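Local coordinates for protein cytosol aminopeptidase (Staphylococcus aureus subsp. aureus, PDB 3KZW) that probably removes N-terminal amino acids, leucine among them, from peptides as a metal-dependent M17-family leucyl aminopeptidase that assembles as a hexamer, at residues M111-W115 against D146-C151; W115-Q120 against Q154-T159; A353-E357 against T470-G474; Q383-I387 against T476-H480. All coordinates share one frame; numbering follows the deposited sequence.

Contact 1 (M111-W115 against D146-C151); sequences MLKIW and DVLMAC
Cys151 lies over one face of the Trp115 indole, and this is the tight part of the contact. Its SG stands 3.5 Å from the centroid of the Trp115 six-membered ring and only 7° off the ring normal, a sulfur-aromatic contact over the face. Its CB covers the neighbouring five-membered ring at 3.7 Å from the centroid of that Trp115 ring, as a CH-pi contact. The sulfur reaches over the benzo ring because SG is anti to the backbone N (chi1 -172°). Val147 CG1 meets the same indole at its edge, in plane, 3.9 Å from Trp115 CZ2, and Ala150 CB sits obliquely 3.7 Å from Trp115 CD1.

Toward Met111 the packing is looser. Met111 runs extended beyond CG, bringing SD within 4.2 Å of Val147 CG2, while Leu112 CD2 only brushes Ala150 CB. The partly exposed Asp146 closes this end, its CB near the Met111 sulfur.

The short segments of helices 108-124 and 144-157 cross at -49°, with axes 9.2 Å apart, inside the N-terminal domain. Phe137 stacks on Trp115 as well. The side-chain contacts are mainly apolar, probably held largely by dispersion, with sulfur and C-H groups set over the aromatic face.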
loop_
_atom_site.group_PDB
_atom_site.type_symbol
_atom_site.label_atom_id
_atom_site.label_comp_id
_atom_site.label_asym_id
_atom_site.label_seq_id
_atom_site.Cartn_x
_atom_site.Cartn_y
_atom_site.Cartn_z
ATOM N N MET A 111 28.910 -34.421 -6.616
ATOM C CA MET A 111 30.319 -34.153 -6.929
ATOM C C MET A 111 30.679 -32.683 -6.712
ATOM O O MET A 111 31.753 -32.376 -6.193
ATOM C CB MET A 111 30.660 -34.567 -8.368
ATOM C CG MET A 111 30.629 -36.067 -8.649
ATOM S SD MET A 111 30.820 -36.423 -10.422
ATOM C CE MET A 111 30.183 -38.110 -10.550
ATOM N N LEU A 112 29.777 -31.783 -7.106
ATOM C CA LEU A 112 29.962 -30.344 -6.886
ATOM C C LEU A 112 29.953 -29.996 -5.398
ATOM O O LEU A 112 30.709 -29.136 -4.948
ATOM C CB LEU A 112 28.892 -29.534 -7.623
ATOM C CG LEU A 112 28.890 -29.521 -9.153
ATOM C CD1 LEU A 112 27.691 -28.744 -9.663
ATOM C CD2 LEU A 112 30.178 -28.937 -9.719
ATOM N N LYS A 113 29.093 -30.676 -4.649
ATOM C CA LYS A 113 28.999 -30.503 -3.205
ATOM C C LYS A 113 30.246 -31.047 -2.500
ATOM O O LYS A 113 30.724 -30.448 -1.537
ATOM C CB LYS A 113 27.734 -31.185 -2.672
ATOM C CG LYS A 113 27.345 -30.780 -1.255
ATOM C CD LYS A 113 26.094 -31.506 -0.773
ATOM C CE LYS A 113 24.818 -30.895 -1.344
ATOM N NZ LYS A 113 23.607 -31.657 -0.926
ATOM N N ILE A 114 30.762 -32.176 -2.992
ATOM C CA ILE A 114 31.954 -32.819 -2.433
ATOM C C ILE A 114 33.197 -31.948 -2.620
ATOM O O ILE A 114 33.858 -31.599 -1.642
ATOM C CB ILE A 114 32.186 -34.241 -3.030
ATOM C CG1 ILE A 114 31.116 -35.216 -2.530
ATOM C CG2 ILE A 114 33.572 -34.772 -2.670
ATOM C CD1 ILE A 114 30.908 -36.419 -3.432
ATOM N N TRP A 115 33.505 -31.600 -3.869
ATOM C CA TRP A 115 34.670 -30.765 -4.178
ATOM C C TRP A 115 34.510 -29.352 -3.618
ATOM O O TRP A 115 35.475 -28.754 -3.138
ATOM C CB TRP A 115 34.928 -30.704 -5.688
ATOM C CG TRP A 115 35.382 -31.997 -6.299
ATOM C CD1 TRP A 115 34.723 -32.732 -7.246
ATOM C CD2 TRP A 115 36.598 -32.705 -6.017
ATOM N NE1 TRP A 115 35.450 -33.853 -7.567
ATOM C CE2 TRP A 115 36.603 -33.864 -6.828
ATOM C CE3 TRP A 115 37.681 -32.476 -5.156
ATOM C CZ2 TRP A 115 37.651 -34.790 -6.805
ATOM C CZ3 TRP A 115 38.722 -33.400 -5.131
ATOM C CH2 TRP A 115 38.697 -34.543 -5.952
ATOM N N ASP A 146 33.933 -36.706 -15.483
ATOM C CA ASP A 146 32.950 -35.986 -14.666
ATOM C C ASP A 146 33.490 -35.605 -13.287
ATOM O O ASP A 146 33.198 -34.518 -12.778
ATOM C CB ASP A 146 31.648 -36.782 -14.522
ATOM C CG ASP A 146 30.904 -36.946 -15.843
ATOM O OD1 ASP A 146 31.351 -36.385 -16.871
ATOM O OD2 ASP A 146 29.863 -37.641 -15.852
ATOM N N VAL A 147 34.274 -36.503 -12.693
ATOM C CA VAL A 147 34.874 -36.268 -11.377
ATOM C C VAL A 147 35.949 -35.183 -11.456
ATOM O O VAL A 147 35.980 -34.271 -10.630
ATOM C CB VAL A 147 35.454 -37.571 -10.765
ATOM C CG1 VAL A 147 36.134 -37.294 -9.431
ATOM C CG2 VAL A 147 34.357 -38.607 -10.582
ATOM N N LEU A 148 36.813 -35.282 -12.465
ATOM C CA LEU A 148 37.915 -34.334 -12.646
ATOM C C LEU A 148 37.451 -32.968 -13.151
ATOM O O LEU A 148 38.077 -31.952 -12.854
ATOM C CB LEU A 148 38.984 -34.916 -13.581
ATOM C CG LEU A 148 39.668 -36.232 -13.183
ATOM C CD1 LEU A 148 40.615 -36.691 -14.281
ATOM C CD2 LEU A 148 40.407 -36.120 -11.854
ATOM N N MET A 149 36.359 -32.957 -13.915
ATOM C CA MET A 149 35.733 -31.719 -14.377
ATOM C C MET A 149 35.208 -30.930 -13.181
ATOM O O MET A 149 35.516 -29.749 -13.028
ATOM C CB MET A 149 34.583 -32.029 -15.339
ATOM C CG MET A 149 34.090 -30.839 -16.162
ATOM S SD MET A 149 35.197 -30.393 -17.522
ATOM C CE MET A 149 35.162 -31.886 -18.527
ATOM N N ALA A 150 34.422 -31.602 -12.339
ATOM C CA ALA A 150 33.865 -31.012 -11.128
ATOM C C ALA A 150 34.968 -30.514 -10.200
ATOM O O ALA A 150 34.858 -29.432 -9.623
ATOM C CB ALA A 150 32.977 -32.018 -10.412
ATOM N N CYS A 151 36.030 -31.308 -10.075
ATOM C CA CYS A 151 37.210 -30.948 -9.291
ATOM C C CYS A 151 37.824 -29.636 -9.777
ATOM O O CYS A 151 38.127 -28.750 -8.973
ATOM C CB CYS A 151 38.246 -32.074 -9.348
ATOM S SG CYS A 151 39.662 -31.861 -8.248
#

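Contact 2 (W115-Q120 against Q154-T159)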
loop_
_atom_site.group_PDB
_atom_site.type_symbol
_atom_site.label_atom_id
_atom_site.label_comp_id
_atom_site.label_asym_id
_atom_site.label_seq_id
_atom_site.Cartn_x
_atom_site.Cartn_y
_atom_site.Cartn_z
ATOM N N TRP A 115 33.505 -31.600 -3.869
ATOM C CA TRP A 115 34.670 -30.765 -4.178
ATOM C C TRP A 115 34.510 -29.352 -3.618
ATOM O O TRP A 115 35.475 -28.754 -3.138
ATOM C CB TRP A 115 34.928 -30.704 -5.688
ATOM C CG TRP A 115 35.382 -31.997 -6.299
ATOM C CD1 TRP A 115 34.723 -32.732 -7.246
ATOM C CD2 TRP A 115 36.598 -32.705 -6.017
ATOM N NE1 TRP A 115 35.450 -33.853 -7.567
ATOM C CE2 TRP A 115 36.603 -33.864 -6.828
ATOM C CE3 TRP A 115 37.681 -32.476 -5.156
ATOM C CZ2 TRP A 115 37.651 -34.790 -6.805
ATOM C CZ3 TRP A 115 38.722 -33.400 -5.131
ATOM C CH2 TRP A 115 38.697 -34.543 -5.952
ATOM N N GLY A 116 33.284 -28.835 -3.680
ATOM C CA GLY A 116 32.962 -27.500 -3.188
ATOM C C GLY A 116 33.292 -27.307 -1.723
ATOM O O GLY A 116 34.067 -26.417 -1.372
ATOM N N HIS A 117 32.714 -28.147 -0.870
ATOM C CA HIS A 117 32.952 -28.063 0.570
ATOM C C HIS A 117 34.408 -28.335 0.948
ATOM O O HIS A 117 34.933 -27.733 1.890
ATOM C CB HIS A 117 32.018 -28.996 1.346
ATOM C CG HIS A 117 30.598 -28.526 1.406
ATOM N ND1 HIS A 117 29.546 -29.374 1.674
ATOM C CD2 HIS A 117 30.053 -27.299 1.222
ATOM C CE1 HIS A 117 28.415 -28.692 1.658
ATOM N NE2 HIS A 117 28.695 -27.430 1.385
ATOM N N LEU A 118 35.054 -29.233 0.204
ATOM C CA LEU A 118 36.455 -29.577 0.435
ATOM C C LEU A 118 37.382 -28.386 0.204
ATOM O O LEU A 118 38.119 -27.998 1.106
ATOM C CB LEU A 118 36.880 -30.761 -0.441
ATOM C CG LEU A 118 38.339 -31.229 -0.329
ATOM C CD1 LEU A 118 38.633 -31.808 1.053
ATOM C CD2 LEU A 118 38.672 -32.232 -1.416
ATOM N N PHE A 119 37.332 -27.811 -0.998
ATOM C CA PHE A 119 38.194 -26.680 -1.353
ATOM C C PHE A 119 37.925 -25.429 -0.508
ATOM O O PHE A 119 38.835 -24.641 -0.250
ATOM C CB PHE A 119 38.096 -26.356 -2.848
ATOM C CG PHE A 119 38.652 -27.431 -3.743
ATOM C CD1 PHE A 119 39.918 -27.972 -3.514
ATOM C CD2 PHE A 119 37.919 -27.892 -4.831
ATOM C CE1 PHE A 119 40.431 -28.965 -4.346
ATOM C CE2 PHE A 119 38.428 -28.884 -5.669
ATOM C CZ PHE A 119 39.684 -29.418 -5.426
ATOM N N GLN A 120 36.675 -25.263 -0.076
ATOM C CA GLN A 120 36.304 -24.181 0.838
ATOM C C GLN A 120 36.953 -24.367 2.206
ATOM O O GLN A 120 37.409 -23.399 2.815
ATOM C CB GLN A 120 34.785 -24.085 0.984
ATOM C CG GLN A 120 34.100 -23.374 -0.173
ATOM C CD GLN A 120 32.587 -23.460 -0.116
ATOM O OE1 GLN A 120 32.020 -24.104 0.769
ATOM N NE2 GLN A 120 31.923 -22.812 -1.067
ATOM N N GLN A 154 35.161 -26.448 -9.304
ATOM C CA GLN A 154 34.973 -26.077 -7.902
ATOM C C GLN A 154 36.228 -25.513 -7.239
ATOM O O GLN A 154 36.131 -24.774 -6.262
ATOM C CB GLN A 154 34.425 -27.257 -7.088
ATOM C CG GLN A 154 33.042 -27.748 -7.510
ATOM C CD GLN A 154 31.968 -26.685 -7.399
ATOM O OE1 GLN A 154 31.901 -25.763 -8.211
ATOM N NE2 GLN A 154 31.106 -26.820 -6.398
ATOM N N SER A 155 37.399 -25.851 -7.775
ATOM C CA SER A 155 38.662 -25.320 -7.257
ATOM C C SER A 155 38.743 -23.803 -7.429
ATOM O O SER A 155 39.492 -23.130 -6.720
ATOM C CB SER A 155 39.860 -26.005 -7.923
ATOM O OG SER A 155 39.991 -25.613 -9.278
ATOM N N GLU A 156 37.962 -23.276 -8.370
ATOM C CA GLU A 156 37.899 -21.840 -8.622
ATOM C C GLU A 156 36.556 -21.244 -8.204
ATOM O O GLU A 156 36.515 -20.190 -7.568
ATOM C CB GLU A 156 38.167 -21.538 -10.101
ATOM C CG GLU A 156 39.584 -21.857 -10.571
ATOM C CD GLU A 156 40.628 -20.870 -10.057
ATOM O OE1 GLU A 156 40.257 -19.748 -9.642
ATOM O OE2 GLU A 156 41.829 -21.218 -10.077
ATOM N N ARG A 157 35.468 -21.927 -8.555
ATOM C CA ARG A 157 34.119 -21.406 -8.330
ATOM C C ARG A 157 33.716 -21.367 -6.853
ATOM O O ARG A 157 33.141 -20.376 -6.394
ATOM C CB ARG A 157 33.081 -22.175 -9.154
ATOM C CG ARG A 157 31.685 -21.565 -9.075
ATOM C CD ARG A 157 30.716 -22.129 -10.089
ATOM N NE ARG A 157 30.438 -23.543 -9.864
ATOM C CZ ARG A 157 29.312 -24.155 -10.223
ATOM N NH1 ARG A 157 28.331 -23.474 -10.815
ATOM N NH2 ARG A 157 29.163 -25.454 -9.982
ATOM N N ALA A 158 34.019 -22.435 -6.120
ATOM C CA ALA A 158 33.627 -22.545 -4.715
ATOM C C ALA A 158 34.454 -21.643 -3.800
ATOM O O ALA A 158 33.989 -21.240 -2.733
ATOM C CB ALA A 158 33.714 -23.987 -4.251
ATOM N N THR A 159 35.674 -21.328 -4.231
ATOM C CA THR A 159 36.618 -20.559 -3.420
ATOM C C THR A 159 36.636 -19.073 -3.782
ATOM O O THR A 159 37.487 -18.321 -3.303
ATOM C CB THR A 159 38.042 -21.122 -3.552
ATOM O OG1 THR A 159 38.454 -21.055 -4.922
ATOM C CG2 THR A 159 38.093 -22.566 -3.081
#
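Phe119 turns one ring face to Ser155, whose CB stands 4.2 Å from the Phe119 centroid and 20° off the ring normal, a CH-pi contact displaced toward the rim. With CG anti to its carbonyl carbon (chi1 -67°), the ring leans across the other helix, and Phe119 CD2 comes 3.6 Å from Ser155 CA. Thr159 CG2 packs against Phe119 CB and O.

Gly116 lets the backbones approach closely: its CA lies 3.7 Å from Ala158 CB and also packs against the NE2 end of Gln154. Past this spot Gln120 extends its chain so that NE2 donates to Ala158 O at 3.1 Å. The N-H...O angle is 160°; the oxygen lies in the Gln120 amide plane, whereas the donor is tilted somewhat from the plane of the Ala158 carbonyl. The same NE2 also bonds Ser493 O.

Gln154 CB and CG lie along Trp115 CB, and a bend at chi2 swings the amide aside. Its OE1 is gripped side-on by Arg157 NE and NH2, at 3.1 Å from NE, while its NE2 bonds Leu112 O and Asn495 OD1; the amide's rotation is thereby fixed.

Helix 108-124 here meets the C-terminal end of helix 144-157. Met25 of strand 25-29 touches both Phe119 and Ser155, and helix 188-208 packs against Ser155 through Ile194.

Contact 3 (A353-E357 against T470-G474); sequences ALSGE and THFSG. With NA (sodium ion), chain R.
Glu357 OE2 accepts a hydrogen bond from His471 NE2 at 2.9 Å, the one clear hydrogen bond between the two loops. It is nearly straight, with an N-H...O angle of 167°, and arrives on the syn lone pair of OE2 from within the imidazole plane. Carboxylate and ring are 24° apart, so the two flat groups meet edge to edge and almost coplanar. His471 points its ring at Glu357 because CG is anti to the backbone N (chi1 172°).

Ser355 OG donates to the other oxygen, Glu357 OE1, at 2.9 Å, on its anti lone pair. Ser355 OG also accepts from Glu357 N at 3.3 Å, forming an ST turn that overlaps the type I turn from Ala353 to Gly356. Phe472 slides past the carboxylate with its plane steeply turned to it. Its CE2 edge meets Ser355 OG at 3.4 Å, while Ala353 CB lies obliquely to the ring, near Phe472 CE2; Leu452 of strand 452-453 touches His471, Phe472 and Glu357.

Beyond this, the 470-474 loop wraps a sodium ion, bound by Thr470 O and Gly474 O, each at 2.5 Å, and by two waters. Ser473 OG donates to Thr470 O and accepts a hydrogen bond from one of those waters. Ser355 positions the Glu357 carboxylate, which in turn orients His471, and the nearby carboxylate would probably favour a protonated imidazole.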
loop_
_atom_site.group_PDB
_atom_site.type_symbol
_atom_site.label_atom_id
_atom_site.label_comp_id
_atom_site.label_asym_id
_atom_site.label_seq_id
_atom_site.Cartn_x
_atom_site.Cartn_y
_atom_site.Cartn_z
ATOM N N ALA A 353 12.999 1.960 -33.427
ATOM C CA ALA A 353 13.967 0.893 -33.199
ATOM C C ALA A 353 14.967 0.783 -34.354
ATOM O O ALA A 353 14.790 1.415 -35.401
ATOM C CB ALA A 353 13.240 -0.426 -32.998
ATOM N N LEU A 354 16.016 -0.018 -34.158
ATOM C CA LEU A 354 16.984 -0.295 -35.219
ATOM C C LEU A 354 16.306 -0.993 -36.399
ATOM O O LEU A 354 16.721 -0.828 -37.546
ATOM C CB LEU A 354 18.145 -1.141 -34.687
ATOM C CG LEU A 354 19.358 -1.368 -35.597
ATOM C CD1 LEU A 354 20.183 -0.097 -35.753
ATOM C CD2 LEU A 354 20.219 -2.503 -35.065
ATOM N N SER A 355 15.256 -1.758 -36.104
ATOM C CA SER A 355 14.472 -2.448 -37.125
ATOM C C SER A 355 13.693 -1.482 -38.019
ATOM O O SER A 355 13.288 -1.845 -39.126
ATOM C CB SER A 355 13.510 -3.447 -36.479
ATOM O OG SER A 355 12.461 -2.784 -35.795
ATOM N N GLY A 356 13.487 -0.260 -37.531
ATOM C CA GLY A 356 12.705 0.746 -38.246
ATOM C C GLY A 356 11.283 0.843 -37.727
ATOM O O GLY A 356 10.539 1.748 -38.102
ATOM N N GLU A 357 10.911 -0.100 -36.865
ATOM C CA GLU A 357 9.590 -0.126 -36.243
ATOM C C GLU A 357 9.497 0.893 -35.112
ATOM O O GLU A 357 10.490 1.176 -34.436
ATOM C CB GLU A 357 9.285 -1.524 -35.703
ATOM C CG GLU A 357 9.103 -2.582 -36.777
ATOM C CD GLU A 357 9.068 -3.989 -36.212
ATOM O OE1 GLU A 357 10.101 -4.435 -35.657
ATOM O OE2 GLU A 357 8.011 -4.651 -36.335
ATOM N N THR A 470 11.883 -11.749 -28.924
ATOM C CA THR A 470 12.010 -12.729 -30.012
ATOM C C THR A 470 11.402 -12.257 -31.329
ATOM O O THR A 470 11.612 -12.881 -32.374
ATOM C CB THR A 470 11.411 -14.100 -29.639
ATOM O OG1 THR A 470 10.058 -13.929 -29.201
ATOM C CG2 THR A 470 12.228 -14.762 -28.532
ATOM N N HIS A 471 10.645 -11.162 -31.275
ATOM C CA HIS A 471 10.056 -10.549 -32.465
ATOM C C HIS A 471 11.132 -10.039 -33.418
ATOM O O HIS A 471 10.972 -10.104 -34.632
ATOM C CB HIS A 471 9.126 -9.403 -32.059
ATOM C CG HIS A 471 8.625 -8.581 -33.211
ATOM N ND1 HIS A 471 7.553 -8.963 -33.990
ATOM C CD2 HIS A 471 9.040 -7.388 -33.702
ATOM C CE1 HIS A 471 7.335 -8.045 -34.916
ATOM N NE2 HIS A 471 8.223 -7.080 -34.763
ATOM N N PHE A 472 12.234 -9.556 -32.852
ATOM C CA PHE A 472 13.264 -8.854 -33.615
ATOM C C PHE A 472 14.272 -9.769 -34.322
ATOM O O PHE A 472 15.158 -9.294 -35.044
ATOM C CB PHE A 472 13.970 -7.833 -32.718
ATOM C CG PHE A 472 13.108 -6.653 -32.366
ATOM C CD1 PHE A 472 12.200 -6.727 -31.314
ATOM C CD2 PHE A 472 13.193 -5.471 -33.099
ATOM C CE1 PHE A 472 11.393 -5.640 -30.990
ATOM C CE2 PHE A 472 12.393 -4.377 -32.782
ATOM C CZ PHE A 472 11.491 -4.460 -31.725
ATOM N N SER A 473 14.120 -11.075 -34.129
ATOM C CA SER A 473 14.984 -12.054 -34.783
ATOM C C SER A 473 14.396 -12.546 -36.108
ATOM O O SER A 473 15.075 -13.230 -36.882
ATOM C CB SER A 473 15.246 -13.239 -33.854
ATOM O OG SER A 473 14.030 -13.850 -33.461
ATOM N N GLY A 474 13.137 -12.192 -36.364
ATOM C CA GLY A 474 12.429 -12.662 -37.548
ATOM C C GLY A 474 12.139 -14.145 -37.432
ATOM O O GLY A 474 11.551 -14.591 -36.443
HETATM NA NA NA R . 10.903 -14.564 -34.009
HETATM O O HOH W 1 12.683 -16.005 -34.245
HETATM O O HOH W 2 8.992 -13.349 -34.775
#

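Contact 4 (Q383-I387 against T476-H480)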
loop_
_atom_site.group_PDB
_atom_site.type_symbol
_atom_site.label_atom_id
_atom_site.label_comp_id
_atom_site.label_asym_id
_atom_site.label_seq_id
_atom_site.Cartn_x
_atom_site.Cartn_y
_atom_site.Cartn_z
ATOM N N GLN A 383 23.727 -12.980 -39.772
ATOM C CA GLN A 383 23.085 -14.214 -40.248
ATOM C C GLN A 383 23.516 -15.451 -39.445
ATOM O O GLN A 383 24.168 -16.352 -39.981
ATOM C CB GLN A 383 23.313 -14.419 -41.752
ATOM C CG GLN A 383 22.649 -13.368 -42.628
ATOM C CD GLN A 383 23.048 -13.486 -44.083
ATOM O OE1 GLN A 383 22.736 -14.476 -44.748
ATOM N NE2 GLN A 383 23.743 -12.469 -44.588
ATOM N N PRO A 384 23.154 -15.492 -38.152
ATOM C CA PRO A 384 23.565 -16.604 -37.308
ATOM C C PRO A 384 22.670 -17.823 -37.496
ATOM O O PRO A 384 21.553 -17.697 -38.003
ATOM C CB PRO A 384 23.408 -16.046 -35.886
ATOM C CG PRO A 384 22.695 -14.720 -36.021
ATOM C CD PRO A 384 22.268 -14.562 -37.433
ATOM N N SER A 385 23.164 -18.991 -37.094
ATOM C CA SER A 385 22.379 -20.222 -37.145
ATOM C C SER A 385 21.355 -20.244 -36.017
ATOM O O SER A 385 20.278 -20.832 -36.154
ATOM C CB SER A 385 23.285 -21.452 -37.066
ATOM O OG SER A 385 24.027 -21.466 -35.861
ATOM N N VAL A 386 21.707 -19.599 -34.905
ATOM C CA VAL A 386 20.834 -19.481 -33.734
ATOM C C VAL A 386 21.181 -18.222 -32.939
ATOM O O VAL A 386 22.342 -17.814 -32.884
ATOM C CB VAL A 386 20.896 -20.751 -32.826
ATOM C CG1 VAL A 386 22.269 -20.910 -32.167
ATOM C CG2 VAL A 386 19.784 -20.739 -31.780
ATOM N N ILE A 387 20.163 -17.602 -32.351
ATOM C CA ILE A 387 20.354 -16.462 -31.461
ATOM C C ILE A 387 19.942 -16.865 -30.048
ATOM O O ILE A 387 18.845 -17.384 -29.835
ATOM C CB ILE A 387 19.551 -15.213 -31.924
ATOM C CG1 ILE A 387 20.002 -14.771 -33.320
ATOM C CG2 ILE A 387 19.703 -14.063 -30.921
ATOM C CD1 ILE A 387 19.115 -13.716 -33.962
ATOM N N THR A 476 14.667 -16.405 -37.659
ATOM C CA THR A 476 15.905 -16.998 -37.151
ATOM C C THR A 476 15.649 -17.700 -35.819
ATOM O O THR A 476 15.025 -17.116 -34.933
ATOM C CB THR A 476 16.997 -15.923 -36.961
ATOM O OG1 THR A 476 17.144 -15.175 -38.173
ATOM C CG2 THR A 476 18.336 -16.552 -36.589
ATOM N N PRO A 477 16.108 -18.963 -35.681
ATOM C CA PRO A 477 16.010 -19.691 -34.417
ATOM C C PRO A 477 16.500 -18.854 -33.236
ATOM O O PRO A 477 17.642 -18.395 -33.231
ATOM C CB PRO A 477 16.920 -20.899 -34.647
ATOM C CG PRO A 477 16.785 -21.172 -36.097
ATOM C CD PRO A 477 16.640 -19.823 -36.757
ATOM N N HIS A 478 15.623 -18.657 -32.257
ATOM C CA HIS A 478 15.883 -17.751 -31.143
ATOM C C HIS A 478 15.468 -18.388 -29.819
ATOM O O HIS A 478 14.328 -18.841 -29.671
ATOM C CB HIS A 478 15.115 -16.439 -31.355
ATOM C CG HIS A 478 15.520 -15.326 -30.436
ATOM N ND1 HIS A 478 15.392 -13.999 -30.784
ATOM C CD2 HIS A 478 16.046 -15.336 -29.187
ATOM C CE1 HIS A 478 15.817 -13.240 -29.789
ATOM N NE2 HIS A 478 16.223 -14.027 -28.810
ATOM N N ILE A 479 16.397 -18.428 -28.866
ATOM C CA ILE A 479 16.069 -18.822 -27.497
ATOM C C ILE A 479 16.327 -17.669 -26.526
ATOM O O ILE A 479 17.416 -17.095 -26.498
ATOM C CB ILE A 479 16.826 -20.086 -27.032
ATOM C CG1 ILE A 479 16.601 -21.246 -28.004
ATOM C CG2 ILE A 479 16.369 -20.481 -25.627
ATOM C CD1 ILE A 479 17.508 -22.435 -27.771
ATOM N N HIS A 480 15.308 -17.336 -25.739
ATOM C CA HIS A 480 15.390 -16.269 -24.749
ATOM C C HIS A 480 15.479 -16.857 -23.340
ATOM O O HIS A 480 14.636 -17.665 -22.937
ATOM C CB HIS A 480 14.182 -15.333 -24.888
ATOM C CG HIS A 480 13.996 -14.401 -23.733
ATOM N ND1 HIS A 480 14.914 -13.426 -23.408
ATOM C CD2 HIS A 480 12.995 -14.294 -22.826
ATOM C CE1 HIS A 480 14.492 -12.762 -22.345
ATOM N NE2 HIS A 480 13.328 -13.268 -21.974
#
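Ile387 carries the contact through backbone and side chain. Its N donates to Pro477 O at 2.8 Å, and its O accepts from Ile479 N, also at 2.8 Å: it bonds the residues on either side of His478, as in a parallel bridge. His478 CA adds a C-H...O contact of 3.3 Å to Ile387 O. On the sheet face that these two residues share, Ile387 CG2 sits over the centre of the His478 ring, 4.1 Å from its centroid and 9° off the normal, a CH-pi contact. The other branch of Ile387 ends in CD1, which meets Thr476 CG2 at 3.9 Å, the side chains crossing at about a right angle. Val386 CG2 packs on Pro477 CB.

One layer out, His478 is held by both nitrogens: NE2 bonds Asp389 OD2 and ND1 bonds Ser473 OG. This, with CG anti to the backbone N (chi1 -168°), fixes one imidazole face against Ile387 CG2. Thr476 OG1 turns to Asn380 OD1 and Ser473 O, leaving CG2 for Ile387.

Strands 386-391 and 478-482 are neighbours in the catalytic domain's mixed sheet. Strand 278-285 flanks the first, strand 406-411 the second; helix 414-426 covers Val386 and Ile479, and helix 461-470 lies against His478.

Overall arrangement
From the N terminus, helix 108-124 enters contacts 1 and 2 in succession, and helix 144-157 returns to both, closing loops of 30 and 33 intervening residues. The two loops cross, share Trp115 and join one continuous helix pair in the N-terminal domain, where the contacts touch. Both close before the catalytic-domain contacts open. Contact 3 closes a loop of 112 residues, tying 353-357 to the sodium-binding loop after helix 461-470, and contact 4 one of 88, zipping strands 386-391 and 478-482 together. These loops also cross, and the two contacts touch, with centres about 13 Å apart. Contacts 1 and 3 lie on opposite sides of the chain's centre, about 43 Å between centres.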